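Local coordinates for putative acyl-CoA thioester hydrolase (Yersinia pestis KIM10+, PDB 5DM5), which probably hydrolyses acyl-CoA thioesters to the free acid and coenzyme A, working as a hexamer of hot-dog-fold subunits, at residues Q47-G52 / F125-V130. Numbering follows the deposited sequence.
Sequences QMDIGG and FTYVAV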
loop_
_atom_site.group_PDB
_atom_site.type_symbol
_atom_site.label_atom_id
_atom_site.label_comp_id
_atom_site.label_asym_id
_atom_site.label_seq_id
_atom_site.Cartn_x
_atom_site.Cartn_y
_atom_site.Cartn_z
ATOM N N GLN B 47 -13.506 -4.238 -4.983
ATOM C CA GLN B 47 -14.308 -3.087 -5.377
ATOM C C GLN B 47 -15.803 -3.378 -5.381
ATOM O O GLN B 47 -16.584 -2.520 -5.022
ATOM C CB GLN B 47 -13.873 -2.580 -6.746
ATOM C CG GLN B 47 -12.460 -2.091 -6.715
ATOM C CD GLN B 47 -12.306 -0.904 -5.797
ATOM O OE1 GLN B 47 -12.613 0.228 -6.174
ATOM N NE2 GLN B 47 -11.913 -1.168 -4.552
ATOM N N MET B 48 -16.216 -4.558 -5.827
ATOM C CA MET B 48 -17.639 -4.869 -5.783
ATOM C C MET B 48 -18.168 -4.998 -4.359
ATOM O O MET B 48 -19.274 -4.570 -4.062
ATOM C CB MET B 48 -17.959 -6.139 -6.569
ATOM C CG MET B 48 -17.500 -6.092 -8.012
ATOM S SD MET B 48 -17.983 -7.499 -9.030
ATOM C CE MET B 48 -19.750 -7.284 -9.077
ATOM N N ASP B 49 -17.411 -5.627 -3.477
ATOM C CA ASP B 49 -17.837 -5.728 -2.084
ATOM C C ASP B 49 -17.891 -4.339 -1.464
ATOM O O ASP B 49 -18.789 -4.029 -0.701
ATOM C CB ASP B 49 -16.922 -6.650 -1.290
ATOM C CG ASP B 49 -17.425 -6.910 0.109
ATOM O OD1 ASP B 49 -16.764 -7.649 0.853
ATOM O OD2 ASP B 49 -18.430 -6.321 0.517
ATOM N N ILE B 50 -16.913 -3.500 -1.785
ATOM C CA ILE B 50 -16.924 -2.132 -1.274
ATOM C C ILE B 50 -18.121 -1.351 -1.756
ATOM O O ILE B 50 -18.900 -0.810 -0.972
ATOM C CB ILE B 50 -15.710 -1.341 -1.724
ATOM C CG1 ILE B 50 -14.440 -1.868 -1.093
ATOM C CG2 ILE B 50 -15.865 0.086 -1.290
ATOM C CD1 ILE B 50 -13.206 -1.152 -1.539
ATOM N N GLY B 51 -18.270 -1.337 -3.068
ATOM C CA GLY B 51 -19.323 -0.616 -3.734
ATOM C C GLY B 51 -20.679 -1.032 -3.229
ATOM O O GLY B 51 -21.533 -0.191 -3.035
ATOM N N GLY B 52 -20.893 -2.321 -2.995
ATOM C CA GLY B 52 -22.157 -2.759 -2.426
ATOM C C GLY B 52 -22.319 -2.355 -0.959
ATOM O O GLY B 52 -23.402 -1.954 -0.511
ATOM N N PHE B 125 -24.781 -9.815 -4.900
ATOM C CA PHE B 125 -24.230 -9.798 -3.562
ATOM C C PHE B 125 -25.241 -9.810 -2.446
ATOM O O PHE B 125 -26.266 -9.163 -2.553
ATOM C CB PHE B 125 -23.359 -8.565 -3.442
ATOM C CG PHE B 125 -21.995 -8.763 -3.983
ATOM C CD1 PHE B 125 -21.806 -8.991 -5.322
ATOM C CD2 PHE B 125 -20.900 -8.707 -3.147
ATOM C CE1 PHE B 125 -20.564 -9.184 -5.810
ATOM C CE2 PHE B 125 -19.652 -8.888 -3.637
ATOM C CZ PHE B 125 -19.478 -9.129 -4.970
ATOM N N THR B 126 -24.941 -10.503 -1.350
ATOM C CA THR B 126 -25.888 -10.557 -0.234
ATOM C C THR B 126 -25.247 -10.092 1.064
ATOM O O THR B 126 -24.310 -10.748 1.572
ATOM C CB THR B 126 -26.413 -11.984 0.007
ATOM O OG1 THR B 126 -26.860 -12.578 -1.224
ATOM C CG2 THR B 126 -27.523 -11.963 1.028
ATOM N N TYR B 127 -25.775 -8.984 1.601
ATOM C CA TYR B 127 -25.269 -8.357 2.839
ATOM C C TYR B 127 -26.321 -8.467 3.922
ATOM O O TYR B 127 -27.498 -8.677 3.628
ATOM C CB TYR B 127 -24.937 -6.866 2.670
ATOM C CG TYR B 127 -23.903 -6.515 1.636
ATOM C CD1 TYR B 127 -22.593 -6.259 1.983
ATOM C CD2 TYR B 127 -24.263 -6.400 0.310
ATOM C CE1 TYR B 127 -21.669 -5.927 1.029
ATOM C CE2 TYR B 127 -23.354 -6.074 -0.642
ATOM C CZ TYR B 127 -22.056 -5.837 -0.290
ATOM O OH TYR B 127 -21.152 -5.509 -1.283
ATOM N N VAL B 128 -25.918 -8.256 5.168
ATOM C CA VAL B 128 -26.855 -8.342 6.284
ATOM C C VAL B 128 -26.716 -7.271 7.390
ATOM O O VAL B 128 -25.648 -7.151 7.984
ATOM C CB VAL B 128 -26.721 -9.724 6.934
ATOM C CG1 VAL B 128 -27.433 -9.763 8.274
ATOM C CG2 VAL B 128 -27.250 -10.805 5.999
ATOM N N ALA B 129 -27.776 -6.519 7.695
ATOM C CA ALA B 129 -27.670 -5.532 8.763
ATOM C C ALA B 129 -27.508 -6.235 10.103
ATOM O O ALA B 129 -28.374 -6.994 10.541
ATOM C CB ALA B 129 -28.861 -4.635 8.782
ATOM N N VAL B 130 -26.381 -5.953 10.744
ATOM C CA VAL B 130 -26.006 -6.541 12.013
ATOM C C VAL B 130 -25.684 -5.461 13.012
ATOM O O VAL B 130 -25.507 -4.304 12.652
ATOM C CB VAL B 130 -24.773 -7.490 11.914
ATOM C CG1 VAL B 130 -25.008 -8.608 10.908
ATOM C CG2 VAL B 130 -23.503 -6.706 11.582
#
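Y127 reaches from its strand to the backbone of helix 43-60, where its hydroxyl donates a hydrogen bond to a main-chain carbonyl: Y127 OH lies 2.8 Å from D49 O. The donor comes in well to the side of the carbonyl, at a C=O...O angle of 111° and tilted somewhat out of its plane. D49 O thus accepts a hydrogen bond from the phenol hydroxyl, while the neighbouring M48 O takes the ordinary helical bond from G52 N.

Around this bond the tyrosine ring meets polar and backbone groups. The carboxylate of D49 has OD2 3.3 Å from Y127 CE1, and its plane is turned 48° from that of the ring. CG of D49 is anti to the backbone N (chi1 -173°), which brings OD2 to the ring edge, near its plane. G52 adds bare backbone: its carbonyl oxygen lies over one face, offset toward the rim, and its CA is close to Y127 OH.

Apolar contact belongs to F125, two residues earlier and on the same side of the strand. The far end of its ring meets M48 obliquely, with CZ 3.7 Å from M48 CB, and the two side chains cross at about a right angle; a bend at the end of the methionine chain brings M48 CE to 3.9 Å from F125 CE1. I102 of strand 97-106 touches the side chains of M48, F125 and Y127.

This is the hot-dog arrangement in miniature, a helix wrapped by an antiparallel sheet. On the D49 carboxylate, OD1 receives a weak hydrogen bond from G42 N of a second subunit, placing the contact beside a subunit interface. Phenol-to-carbonyl bonding therefore ties sheet to helix through the main chain of D49, while the side chain of the same residue meets the neighbouring subunit.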